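Local coordinates for thioesterase superfamily protein (PDB 2GF6), which probably hydrolyses fatty acyl-CoA thioesters, as expected of a thioesterase of the hotdog superfamily, and binds coenzyme A, at residues Val8-Val13 and Lys76-Leu81; Trp57-Glu62 and Ile112-Lys117; Thr90-Phe95 and Glu106-Gln111. All coordinates share one frame; numbering follows the deposited sequence.

Interaction 1 of 3, residues Val8-Val13 and Lys76-Leu81; sequences VFEDVV and KLTVLL
Thr78 turns its methyl and its hydroxyl to two different neighbours on the strand opposite. A chi1 of -68° puts OG1 anti to the carbonyl carbon and leaves CG2 anti to the backbone N, where it meets Val8 CG1 at 3.8 Å. That valine methyl is the knob of this face, lodged against both Thr78 CG2 and Leu80 CD2. Thr78 OG1 is directed along the strand to Glu10 and gives a weak hydrogen bond of 3.1 Å to Glu10 OE2, whose extended chain runs alongside the threonine in the same direction.

On the other face, Phe9, Asp11 and Val79 meet helix 26-45, while Leu77 lies against Val71 and Val97. The Phe9 ring swings away from 76-81, leaving Val79 CG2 near the ring plane at its edge, 4.4 Å from CD2. In the same plane, Asp11 OD2 lies at the ring edge; that carboxylate is held by Arg31 and Asn35 of the helix. Past the end of strand 8-12, Val13 CG2 fits in beside Leu77 CD1 at 3.7 Å, with Val71 touching both residues.

Paired backbone bonds at Phe9-Val79 and Asp11-Leu77 set this fit; Val79 N to Phe9 O and Leu77 N to Asp11 O are both 2.7 Å. An antiparallel ladder that joins the N-terminal strand to the sheet, with one face laid on the long helix, is characteristic of the hotdog fold.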
loop_
_atom_site.group_PDB
_atom_site.type_symbol
_atom_site.label_atom_id
_atom_site.label_comp_id
_atom_site.label_asym_id
_atom_site.label_seq_id
_atom_site.Cartn_x
_atom_site.Cartn_y
_atom_site.Cartn_z
ATOM N N VAL A 8 4.214 -24.728 0.440
ATOM C CA VAL A 8 4.782 -24.110 -0.767
ATOM C C VAL A 8 3.753 -23.185 -1.421
ATOM O O VAL A 8 2.631 -23.602 -1.711
ATOM C CB VAL A 8 5.214 -25.178 -1.817
ATOM C CG1 VAL A 8 6.087 -24.554 -2.919
ATOM C CG2 VAL A 8 5.961 -26.336 -1.163
ATOM N N PHE A 9 4.150 -21.942 -1.667
ATOM C CA PHE A 9 3.320 -20.965 -2.375
ATOM C C PHE A 9 4.119 -20.269 -3.462
ATOM O O PHE A 9 5.246 -19.861 -3.214
ATOM C CB PHE A 9 2.815 -19.902 -1.387
ATOM C CG PHE A 9 1.923 -18.861 -2.018
ATOM C CD1 PHE A 9 0.609 -19.159 -2.325
ATOM C CD2 PHE A 9 2.400 -17.594 -2.295
ATOM C CE1 PHE A 9 -0.220 -18.220 -2.907
ATOM C CE2 PHE A 9 1.585 -16.648 -2.887
ATOM C CZ PHE A 9 0.265 -16.968 -3.202
ATOM N N GLU A 10 3.531 -20.089 -4.645
ATOM C CA GLU A 10 4.206 -19.355 -5.712
ATOM C C GLU A 10 3.496 -18.063 -6.072
ATOM O O GLU A 10 2.262 -18.008 -6.093
ATOM C CB GLU A 10 4.346 -20.216 -6.965
ATOM C CG GLU A 10 4.805 -21.602 -6.681
ATOM C CD GLU A 10 5.341 -22.256 -7.912
ATOM O OE1 GLU A 10 4.556 -22.520 -8.845
ATOM O OE2 GLU A 10 6.565 -22.473 -7.942
ATOM N N ASP A 11 4.295 -17.027 -6.354
ATOM C CA ASP A 11 3.778 -15.707 -6.680
ATOM C C ASP A 11 4.712 -15.024 -7.681
ATOM O O ASP A 11 5.768 -15.539 -8.005
ATOM C CB ASP A 11 3.612 -14.866 -5.407
ATOM C CG ASP A 11 2.317 -14.037 -5.412
ATOM O OD1 ASP A 11 1.921 -13.558 -6.503
ATOM O OD2 ASP A 11 1.687 -13.889 -4.333
ATOM N N VAL A 12 4.293 -13.873 -8.180
ATOM C CA VAL A 12 5.035 -13.131 -9.207
ATOM C C VAL A 12 5.082 -11.660 -8.778
ATOM O O VAL A 12 4.095 -11.135 -8.225
ATOM C CB VAL A 12 4.380 -13.323 -10.617
ATOM C CG1 VAL A 12 2.966 -12.747 -10.652
ATOM C CG2 VAL A 12 5.225 -12.724 -11.723
ATOM N N VAL A 13 6.238 -11.027 -8.972
ATOM C CA VAL A 13 6.413 -9.635 -8.581
ATOM C C VAL A 13 5.717 -8.708 -9.569
ATOM O O VAL A 13 5.933 -8.790 -10.773
ATOM C CB VAL A 13 7.919 -9.239 -8.434
ATOM C CG1 VAL A 13 8.073 -7.779 -7.954
ATOM C CG2 VAL A 13 8.627 -10.152 -7.420
ATOM N N LYS A 76 9.263 -14.572 -10.890
ATOM C CA LYS A 76 8.445 -15.554 -10.178
ATOM C C LYS A 76 9.155 -15.963 -8.907
ATOM O O LYS A 76 10.372 -16.160 -8.909
ATOM C CB LYS A 76 8.217 -16.815 -11.007
ATOM C CG LYS A 76 7.342 -16.616 -12.228
ATOM C CD LYS A 76 7.066 -17.954 -12.969
ATOM C CE LYS A 76 8.338 -18.770 -13.346
ATOM N NZ LYS A 76 9.136 -18.198 -14.477
ATOM N N LEU A 77 8.378 -16.174 -7.849
ATOM C CA LEU A 77 8.910 -16.497 -6.530
ATOM C C LEU A 77 8.217 -17.716 -5.940
ATOM O O LEU A 77 7.075 -18.010 -6.258
ATOM C CB LEU A 77 8.713 -15.322 -5.576
ATOM C CG LEU A 77 9.170 -13.961 -6.086
ATOM C CD1 LEU A 77 8.853 -12.943 -5.065
ATOM C CD2 LEU A 77 10.650 -13.924 -6.412
ATOM N N THR A 78 8.940 -18.431 -5.098
ATOM C CA THR A 78 8.415 -19.558 -4.376
ATOM C C THR A 78 8.668 -19.221 -2.917
ATOM O O THR A 78 9.782 -18.911 -2.538
ATOM C CB THR A 78 9.148 -20.864 -4.795
ATOM O OG1 THR A 78 8.809 -21.195 -6.144
ATOM C CG2 THR A 78 8.775 -22.032 -3.887
ATOM N N VAL A 79 7.611 -19.201 -2.113
ATOM C CA VAL A 79 7.753 -19.052 -0.680
ATOM C C VAL A 79 7.618 -20.453 -0.049
ATOM O O VAL A 79 6.715 -21.210 -0.384
ATOM C CB VAL A 79 6.704 -18.051 -0.094
ATOM C CG1 VAL A 79 7.058 -17.646 1.321
ATOM C CG2 VAL A 79 6.561 -16.818 -1.001
ATOM N N LEU A 80 8.560 -20.770 0.839
ATOM C CA LEU A 80 8.569 -21.978 1.656
ATOM C C LEU A 80 8.216 -21.609 3.098
ATOM O O LEU A 80 8.836 -20.740 3.685
ATOM C CB LEU A 80 9.952 -22.646 1.606
ATOM C CG LEU A 80 10.550 -22.881 0.214
ATOM C CD1 LEU A 80 11.856 -23.613 0.275
ATOM C CD2 LEU A 80 9.597 -23.666 -0.660
ATOM N N LEU A 81 7.226 -22.285 3.667
ATOM C CA LEU A 81 6.794 -22.007 5.032
ATOM C C LEU A 81 7.177 -23.115 6.009
ATOM O O LEU A 81 7.052 -24.301 5.698
ATOM C CB LEU A 81 5.277 -21.821 5.070
ATOM C CG LEU A 81 4.711 -21.026 6.255
ATOM C CD1 LEU A 81 5.060 -19.533 6.157
ATOM C CD2 LEU A 81 3.220 -21.217 6.289
#

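Interaction 2 of 3, residues Trp57-Glu62 and Ile112-Lys117; sequences WFVIAE and IAINPK. With COA (coenzyme A), chain E.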
loop_
_atom_site.group_PDB
_atom_site.type_symbol
_atom_site.label_atom_id
_atom_site.label_comp_id
_atom_site.label_asym_id
_atom_site.label_seq_id
_atom_site.Cartn_x
_atom_site.Cartn_y
_atom_site.Cartn_z
ATOM N N TRP A 57 -9.027 -13.899 16.495
ATOM C CA TRP A 57 -8.146 -13.293 15.489
ATOM C C TRP A 57 -6.688 -13.707 15.690
ATOM O O TRP A 57 -6.313 -14.056 16.798
ATOM C CB TRP A 57 -8.197 -11.786 15.645
ATOM C CG TRP A 57 -9.465 -11.108 15.174
ATOM C CD1 TRP A 57 -10.668 -11.690 14.822
ATOM C CD2 TRP A 57 -9.662 -9.701 15.089
ATOM N NE1 TRP A 57 -11.572 -10.717 14.487
ATOM C CE2 TRP A 57 -10.974 -9.485 14.639
ATOM C CE3 TRP A 57 -8.837 -8.594 15.332
ATOM C CZ2 TRP A 57 -11.489 -8.199 14.438
ATOM C CZ3 TRP A 57 -9.344 -7.341 15.131
ATOM C CH2 TRP A 57 -10.666 -7.150 14.699
ATOM N N PHE A 58 -5.876 -13.622 14.626
ATOM C CA PHE A 58 -4.421 -13.702 14.718
ATOM C C PHE A 58 -3.835 -12.295 14.498
ATOM O O PHE A 58 -4.192 -11.596 13.535
ATOM C CB PHE A 58 -3.857 -14.685 13.676
ATOM C CG PHE A 58 -4.141 -16.127 14.000
ATOM C CD1 PHE A 58 -3.353 -16.807 14.915
ATOM C CD2 PHE A 58 -5.208 -16.795 13.413
ATOM C CE1 PHE A 58 -3.632 -18.134 15.240
ATOM C CE2 PHE A 58 -5.501 -18.143 13.735
ATOM C CZ PHE A 58 -4.724 -18.804 14.650
ATOM N N VAL A 59 -2.960 -11.875 15.401
ATOM C CA VAL A 59 -2.278 -10.592 15.271
ATOM C C VAL A 59 -0.786 -10.788 15.401
ATOM O O VAL A 59 -0.352 -11.563 16.250
ATOM C CB VAL A 59 -2.794 -9.510 16.298
ATOM C CG1 VAL A 59 -4.321 -9.355 16.204
ATOM C CG2 VAL A 59 -2.364 -9.794 17.724
ATOM N N ILE A 60 -0.012 -10.053 14.584
ATOM C CA ILE A 60 1.459 -10.130 14.562
ATOM C C ILE A 60 2.085 -9.459 15.796
ATOM O O ILE A 60 1.782 -8.307 16.115
ATOM C CB ILE A 60 2.029 -9.459 13.274
ATOM C CG1 ILE A 60 1.489 -10.150 12.023
ATOM C CG2 ILE A 60 3.560 -9.475 13.230
ATOM C CD1 ILE A 60 1.605 -9.326 10.776
ATOM N N ALA A 61 2.942 -10.207 16.488
ATOM C CA ALA A 61 3.674 -9.730 17.647
ATOM C C ALA A 61 5.090 -9.350 17.323
ATOM O O ALA A 61 5.734 -8.621 18.076
ATOM C CB ALA A 61 3.691 -10.813 18.666
ATOM N N GLU A 62 5.622 -9.890 16.231
ATOM C CA GLU A 62 7.016 -9.662 15.941
ATOM C C GLU A 62 7.254 -10.055 14.526
ATOM O O GLU A 62 6.666 -11.033 14.067
ATOM C CB GLU A 62 7.908 -10.512 16.865
ATOM C CG GLU A 62 9.391 -10.269 16.586
ATOM C CD GLU A 62 10.315 -10.982 17.523
ATOM O OE1 GLU A 62 9.797 -11.496 18.552
ATOM O OE2 GLU A 62 11.550 -11.016 17.203
ATOM N N ILE A 112 -0.093 -14.376 17.277
ATOM C CA ILE A 112 -0.731 -14.727 18.521
ATOM C C ILE A 112 -2.226 -14.715 18.294
ATOM O O ILE A 112 -2.751 -13.809 17.668
ATOM C CB ILE A 112 -0.313 -13.738 19.654
ATOM C CG1 ILE A 112 1.213 -13.674 19.784
ATOM C CG2 ILE A 112 -0.913 -14.123 20.999
ATOM C CD1 ILE A 112 1.670 -12.679 20.813
ATOM N N ALA A 113 -2.893 -15.761 18.791
ATOM C CA ALA A 113 -4.328 -15.851 18.819
ATOM C C ALA A 113 -4.877 -14.941 19.937
ATOM O O ALA A 113 -4.360 -14.934 21.063
ATOM C CB ALA A 113 -4.745 -17.304 19.030
ATOM N N ILE A 114 -5.889 -14.143 19.602
ATOM C CA ILE A 114 -6.515 -13.252 20.569
ATOM C C ILE A 114 -8.028 -13.244 20.520
ATOM O O ILE A 114 -8.628 -13.570 19.501
ATOM C CB ILE A 114 -6.008 -11.776 20.425
ATOM C CG1 ILE A 114 -6.504 -11.120 19.117
ATOM C CG2 ILE A 114 -4.531 -11.738 20.503
ATOM C CD1 ILE A 114 -6.330 -9.596 19.080
ATOM N N ASN A 115 -8.626 -12.863 21.639
ATOM C CA ASN A 115 -9.981 -12.379 21.642
ATOM C C ASN A 115 -9.973 -10.823 21.427
ATOM O O ASN A 115 -9.367 -10.054 22.202
ATOM C CB ASN A 115 -10.677 -12.806 22.931
ATOM C CG ASN A 115 -12.138 -12.552 22.880
ATOM O OD1 ASN A 115 -12.572 -11.478 22.454
ATOM N ND2 ASN A 115 -12.914 -13.516 23.283
ATOM N N PRO A 116 -10.545 -10.367 20.299
ATOM C CA PRO A 116 -10.459 -8.959 19.935
ATOM C C PRO A 116 -11.495 -8.086 20.640
ATOM O O PRO A 116 -11.373 -6.870 20.595
ATOM C CB PRO A 116 -10.732 -9.001 18.444
ATOM C CG PRO A 116 -11.760 -10.092 18.343
ATOM C CD PRO A 116 -11.232 -11.144 19.257
ATOM N N LYS A 117 -12.498 -8.702 21.272
ATOM C CA LYS A 117 -13.522 -7.976 22.032
ATOM C C LYS A 117 -12.982 -7.436 23.362
ATOM O O LYS A 117 -13.444 -6.393 23.853
ATOM C CB LYS A 117 -14.703 -8.887 22.314
ATOM C CG LYS A 117 -15.581 -9.163 21.116
ATOM C CD LYS A 117 -16.480 -10.332 21.385
ATOM C CE LYS A 117 -17.505 -10.484 20.315
ATOM N NZ LYS A 117 -18.123 -11.820 20.425
HETATM N N1A COA E . 7.570 -14.246 20.487
HETATM C C2A COA E . 7.102 -15.371 21.155
HETATM N N3A COA E . 6.090 -15.248 22.090
HETATM C C4A COA E . 5.579 -14.017 22.334
HETATM C C5A COA E . 6.044 -12.888 21.669
HETATM C C6A COA E . 7.043 -13.000 20.733
HETATM N N6A COA E . 7.621 -11.882 20.275
HETATM N N7A COA E . 5.342 -11.821 22.110
HETATM C C8A COA E . 4.433 -12.248 23.025
HETATM N N9A COA E . 4.594 -13.601 23.175
HETATM C C1B COA E . 3.972 -14.497 24.148
HETATM C C2B COA E . 4.147 -14.096 25.588
HETATM O O2B COA E . 5.366 -14.531 26.117
HETATM C C3B COA E . 3.010 -14.839 26.232
HETATM O O3B COA E . 3.475 -16.158 26.492
HETATM P P3B COA E . 2.856 -17.142 27.615
HETATM O O7A COA E . 2.088 -18.232 26.886
HETATM O O8A COA E . 1.933 -16.445 28.592
HETATM O O9A COA E . 4.019 -17.784 28.326
HETATM C C4B COA E . 1.926 -14.852 25.160
HETATM O O4B COA E . 2.585 -14.516 23.953
HETATM C C5B COA E . 0.829 -13.845 25.399
HETATM O O5B COA E . 1.410 -12.575 25.399
HETATM P P1A COA E . 1.070 -11.474 26.513
HETATM O O1A COA E . 2.234 -10.580 26.804
HETATM O O2A COA E . 0.499 -12.103 27.744
HETATM O O3A COA E . 0.024 -10.573 25.695
HETATM P P2A COA E . -1.522 -10.284 25.969
HETATM O O4A COA E . -1.818 -9.282 27.044
HETATM O O5A COA E . -2.396 -11.499 26.120
HETATM O O6A COA E . -1.848 -9.586 24.578
HETATM C CBP COA E . -1.424 -8.447 22.646
HETATM C CCP COA E . -0.977 -9.639 23.466
HETATM C CDP COA E . -1.766 -7.314 23.625
HETATM C CEP COA E . -2.659 -8.882 21.871
HETATM C CAP COA E . -0.300 -7.978 21.740
HETATM O OAP COA E . 0.818 -7.541 22.484
HETATM C C9P COA E . -0.687 -6.841 20.857
HETATM O O9P COA E . -1.972 -6.266 20.824
HETATM N N8P COA E . 0.286 -6.423 20.097
HETATM C C7P COA E . -0.035 -5.510 19.030
HETATM C C6P COA E . 0.163 -6.246 17.735
HETATM C C5P COA E . 0.031 -5.316 16.572
HETATM O O5P COA E . -0.459 -4.168 16.647
HETATM N N4P COA E . 0.514 -5.872 15.485
HETATM C C3P COA E . 0.847 -5.040 14.366
HETATM C C2P COA E . 1.571 -5.852 13.332
HETATM S S1P COA E . 1.867 -4.806 11.958
#
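Trp57 O is approached by two groups of the facing strand: the N-H of Ile114 bonds to it at 2.8 Å, nearly in line with the C=O, and the CA-H of Ala113 adds a longer contact. Trp57 N returns the bond to Ile114 O, and Val59 and Ile112 form a second reciprocal pair. This is the antiparallel ladder between strands 56-67 and 102-115 of the hotdog sheet; the short segments are strongly twisted, 126° apart in direction.

Beyond the last bridge, Pro116 folds over the indole. Its CB lies above one face, 3.6 Å from the centroid of the six-membered ring of Trp57, a CH-pi contact in which CG extends toward the pyrrole part. On the side of the sheet carrying Trp57, Val59 and Ile112, Ile114 holds CG1 between its backbone N and carbonyl carbon (chi1 69°), which carries CD1 across to Val59 CG1 at 3.5 Å, the two chains meeting at about a right angle.

Farther along strand 56-67, Ile60 and Glu62 receive coenzyme A. The pantetheine nitrogen N4P donates to Ile60 O at 2.8 Å, while the adenine amine N6A donates to Glu62 OE1, also at 2.8 Å. Glu62 OE2 is held by Tyr108 and by His64 of the second subunit, so the carboxylate facing the adenine is braced from behind. Ile114 CG2 touches the dimethyl group of coenzyme A at CEP. Ile112 CD1 packs tightly on Ala61 CB, 3.5 Å away, and also meets adenine C8A at 3.6 Å.

Interaction 3 of 3, residues Thr90-Phe95 and Glu106-Gln111; sequences TIKFEF and EGYVIQ. With COA (coenzyme A), chain E.
Phe95 holds its ring between the backbone N and the carbonyl carbon (chi1 66°), which lays it flat across Gly107 on the neighbouring strand. Gly107 CA lies 3.9 Å from the ring centroid, a CH-pi contact over the face that a residue without a side chain permits. With a serine in place of Phe95, Gly107 would probably lose the aromatic face lying over it, and a gap would open where the ring meets Phe33 and Val79. Tyr108 has the same first torsion (chi1 63°), while Lys92 is fully extended, and the two meet on the opposite face of the sheet. Lys92 CE comes over the tyrosine ring, 3.6 Å from CD2, with NZ in an off-centre cation-pi position.

Further along, Ile110 CG2 packs on Thr90 CG2 at 3.6 Å, and Ile110 CD1 reaches the adenine of coenzyme A, 3.5 Å from N1A. Six backbone bonds join 90-95 to 106-111 within the hairpin of strands 90-99 and 102-115. Its Phe93, Phe95 and Val109 face is pressed against helix 26-45 through Phe33, Ile37 and Phe40, and the hairpin is flanked in the sheet by strand 76-85 on one side and strand 56-67 on the other.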
loop_
_atom_site.group_PDB
_atom_site.type_symbol
_atom_site.label_atom_id
_atom_site.label_comp_id
_atom_site.label_asym_id
_atom_site.label_seq_id
_atom_site.Cartn_x
_atom_site.Cartn_y
_atom_site.Cartn_z
ATOM N N THR A 90 0.560 -19.186 20.343
ATOM C CA THR A 90 1.501 -18.445 19.504
ATOM C C THR A 90 2.178 -19.374 18.480
ATOM O O THR A 90 2.536 -20.515 18.801
ATOM C CB THR A 90 2.587 -17.849 20.366
ATOM O OG1 THR A 90 1.994 -16.950 21.302
ATOM C CG2 THR A 90 3.531 -17.106 19.534
ATOM N N ILE A 91 2.326 -18.877 17.256
ATOM C CA ILE A 91 3.000 -19.608 16.180
ATOM C C ILE A 91 4.041 -18.715 15.565
ATOM O O ILE A 91 3.792 -17.538 15.414
ATOM C CB ILE A 91 2.019 -19.951 15.057
ATOM C CG1 ILE A 91 0.897 -20.833 15.598
ATOM C CG2 ILE A 91 2.739 -20.695 13.903
ATOM C CD1 ILE A 91 -0.287 -20.942 14.659
ATOM N N LYS A 92 5.189 -19.283 15.203
ATOM C CA LYS A 92 6.230 -18.594 14.493
ATOM C C LYS A 92 6.244 -19.154 13.083
ATOM O O LYS A 92 6.555 -20.316 12.886
ATOM C CB LYS A 92 7.578 -18.852 15.137
ATOM C CG LYS A 92 8.758 -18.251 14.436
ATOM C CD LYS A 92 10.005 -18.559 15.247
ATOM C CE LYS A 92 11.229 -17.881 14.678
ATOM N NZ LYS A 92 12.419 -18.552 15.239
ATOM N N PHE A 93 5.872 -18.317 12.120
ATOM C CA PHE A 93 5.811 -18.699 10.740
ATOM C C PHE A 93 7.121 -18.286 10.131
ATOM O O PHE A 93 7.282 -17.128 9.805
ATOM C CB PHE A 93 4.654 -17.969 10.048
ATOM C CG PHE A 93 3.298 -18.522 10.382
ATOM C CD1 PHE A 93 2.908 -19.757 9.893
ATOM C CD2 PHE A 93 2.401 -17.809 11.178
ATOM C CE1 PHE A 93 1.651 -20.274 10.180
ATOM C CE2 PHE A 93 1.144 -18.330 11.466
ATOM C CZ PHE A 93 0.772 -19.563 10.972
ATOM N N GLU A 94 8.066 -19.222 10.047
ATOM C CA GLU A 94 9.367 -19.011 9.378
ATOM C C GLU A 94 9.183 -19.158 7.871
ATOM O O GLU A 94 8.414 -20.006 7.437
ATOM C CB GLU A 94 10.379 -20.046 9.841
ATOM C CG GLU A 94 10.550 -20.190 11.357
ATOM C CD GLU A 94 11.688 -21.166 11.752
ATOM O OE1 GLU A 94 11.915 -22.193 11.065
ATOM O OE2 GLU A 94 12.347 -20.920 12.780
ATOM N N PHE A 95 9.889 -18.358 7.070
ATOM C CA PHE A 95 9.733 -18.427 5.621
ATOM C C PHE A 95 11.031 -18.151 4.882
ATOM O O PHE A 95 11.896 -17.451 5.402
ATOM C CB PHE A 95 8.645 -17.463 5.137
ATOM C CG PHE A 95 8.980 -16.008 5.336
ATOM C CD1 PHE A 95 9.807 -15.333 4.429
ATOM C CD2 PHE A 95 8.449 -15.285 6.418
ATOM C CE1 PHE A 95 10.119 -13.984 4.602
ATOM C CE2 PHE A 95 8.766 -13.923 6.590
ATOM C CZ PHE A 95 9.606 -13.281 5.673
ATOM N N GLU A 106 14.893 -14.466 3.747
ATOM C CA GLU A 106 14.391 -15.321 4.839
ATOM C C GLU A 106 13.870 -14.511 6.032
ATOM O O GLU A 106 14.304 -13.388 6.270
ATOM C CB GLU A 106 15.473 -16.281 5.308
ATOM C CG GLU A 106 16.763 -15.611 5.706
ATOM C CD GLU A 106 17.824 -16.623 6.020
ATOM O OE1 GLU A 106 17.535 -17.522 6.845
ATOM O OE2 GLU A 106 18.927 -16.529 5.446
ATOM N N GLY A 107 12.944 -15.079 6.791
ATOM C CA GLY A 107 12.354 -14.346 7.898
ATOM C C GLY A 107 11.367 -15.127 8.712
ATOM O O GLY A 107 11.266 -16.331 8.571
ATOM N N TYR A 108 10.645 -14.423 9.579
ATOM C CA TYR A 108 9.554 -15.030 10.302
ATOM C C TYR A 108 8.613 -13.947 10.726
ATOM O O TYR A 108 8.993 -12.792 10.804
ATOM C CB TYR A 108 10.067 -15.796 11.526
ATOM C CG TYR A 108 10.758 -14.959 12.580
ATOM C CD1 TYR A 108 10.021 -14.131 13.464
ATOM C CD2 TYR A 108 12.151 -14.980 12.717
ATOM C CE1 TYR A 108 10.674 -13.356 14.439
ATOM C CE2 TYR A 108 12.797 -14.208 13.681
ATOM C CZ TYR A 108 12.053 -13.407 14.529
ATOM O OH TYR A 108 12.699 -12.667 15.442
ATOM N N VAL A 109 7.361 -14.311 10.947
ATOM C CA VAL A 109 6.444 -13.480 11.726
ATOM C C VAL A 109 5.921 -14.385 12.812
ATOM O O VAL A 109 5.714 -15.575 12.613
ATOM C CB VAL A 109 5.229 -12.882 10.917
ATOM C CG1 VAL A 109 5.709 -12.233 9.662
ATOM C CG2 VAL A 109 4.235 -13.908 10.557
ATOM N N ILE A 110 5.700 -13.794 13.959
ATOM C CA ILE A 110 5.125 -14.467 15.064
ATOM C C ILE A 110 3.714 -13.967 15.257
ATOM O O ILE A 110 3.460 -12.780 15.382
ATOM C CB ILE A 110 5.995 -14.249 16.277
ATOM C CG1 ILE A 110 7.312 -15.002 16.042
ATOM C CG2 ILE A 110 5.230 -14.620 17.554
ATOM C CD1 ILE A 110 8.252 -14.993 17.159
ATOM N N GLN A 111 2.785 -14.909 15.295
ATOM C CA GLN A 111 1.394 -14.585 15.434
ATOM C C GLN A 111 0.790 -15.163 16.676
ATOM O O GLN A 111 1.127 -16.262 17.091
ATOM C CB GLN A 111 0.633 -15.000 14.177
ATOM C CG GLN A 111 0.936 -14.002 13.103
ATOM C CD GLN A 111 -0.028 -14.027 11.994
ATOM O OE1 GLN A 111 0.022 -14.925 11.148
ATOM N NE2 GLN A 111 -0.899 -13.021 11.940
HETATM N N1A COA E . 7.570 -14.246 20.487
HETATM C C2A COA E . 7.102 -15.371 21.155
HETATM N N3A COA E . 6.090 -15.248 22.090
HETATM C C4A COA E . 5.579 -14.017 22.334
HETATM C C5A COA E . 6.044 -12.888 21.669
HETATM C C6A COA E . 7.043 -13.000 20.733
HETATM N N6A COA E . 7.621 -11.882 20.275
HETATM N N7A COA E . 5.342 -11.821 22.110
HETATM C C8A COA E . 4.433 -12.248 23.025
HETATM N N9A COA E . 4.594 -13.601 23.175
HETATM C C1B COA E . 3.972 -14.497 24.148
HETATM C C2B COA E . 4.147 -14.096 25.588
HETATM O O2B COA E . 5.366 -14.531 26.117
HETATM C C3B COA E . 3.010 -14.839 26.232
HETATM O O3B COA E . 3.475 -16.158 26.492
HETATM P P3B COA E . 2.856 -17.142 27.615
HETATM O O7A COA E . 2.088 -18.232 26.886
HETATM O O8A COA E . 1.933 -16.445 28.592
HETATM O O9A COA E . 4.019 -17.784 28.326
HETATM C C4B COA E . 1.926 -14.852 25.160
HETATM O O4B COA E . 2.585 -14.516 23.953
HETATM C C5B COA E . 0.829 -13.845 25.399
HETATM O O5B COA E . 1.410 -12.575 25.399
HETATM P P1A COA E . 1.070 -11.474 26.513
HETATM O O1A COA E . 2.234 -10.580 26.804
HETATM O O2A COA E . 0.499 -12.103 27.744
HETATM O O3A COA E . 0.024 -10.573 25.695
HETATM P P2A COA E . -1.522 -10.284 25.969
HETATM O O4A COA E . -1.818 -9.282 27.044
HETATM O O5A COA E . -2.396 -11.499 26.120
HETATM O O6A COA E . -1.848 -9.586 24.578
HETATM C CBP COA E . -1.424 -8.447 22.646
HETATM C CCP COA E . -0.977 -9.639 23.466
HETATM C CDP COA E . -1.766 -7.314 23.625
HETATM C CEP COA E . -2.659 -8.882 21.871
HETATM C CAP COA E . -0.300 -7.978 21.740
HETATM O OAP COA E . 0.818 -7.541 22.484
HETATM C C9P COA E . -0.687 -6.841 20.857
HETATM O O9P COA E . -1.972 -6.266 20.824
HETATM N N8P COA E . 0.286 -6.423 20.097
HETATM C C7P COA E . -0.035 -5.510 19.030
HETATM C C6P COA E . 0.163 -6.246 17.735
HETATM C C5P COA E . 0.031 -5.316 16.572
HETATM O O5P COA E . -0.459 -4.168 16.647
HETATM N N4P COA E . 0.514 -5.872 15.485
HETATM C C3P COA E . 0.847 -5.040 14.366
HETATM C C2P COA E . 1.571 -5.852 13.332
HETATM S S1P COA E . 1.867 -4.806 11.958
#

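All three contacts belong to one antiparallel sheet, with interaction 3 in the middle. Its centre is about 16 Å from that of interaction 1 and about 14 Å from that of interaction 2, whereas interactions 1 and 2, about 25 Å apart, lie on opposite sides of the chain's centre. Along the chain, 57-62 comes between 8-13 and 76-81, and the hairpin of interaction 3 follows before 112-117 completes interaction 2. Phe95 and Leu81 contacts tie interaction 3 to interaction 1. Strand 102-115 serves interactions 2 and 3, which form one subunit's part of a coenzyme A site completed by Tyr67 and His68 of the second subunit; interaction 1 lies at the sheet's far end.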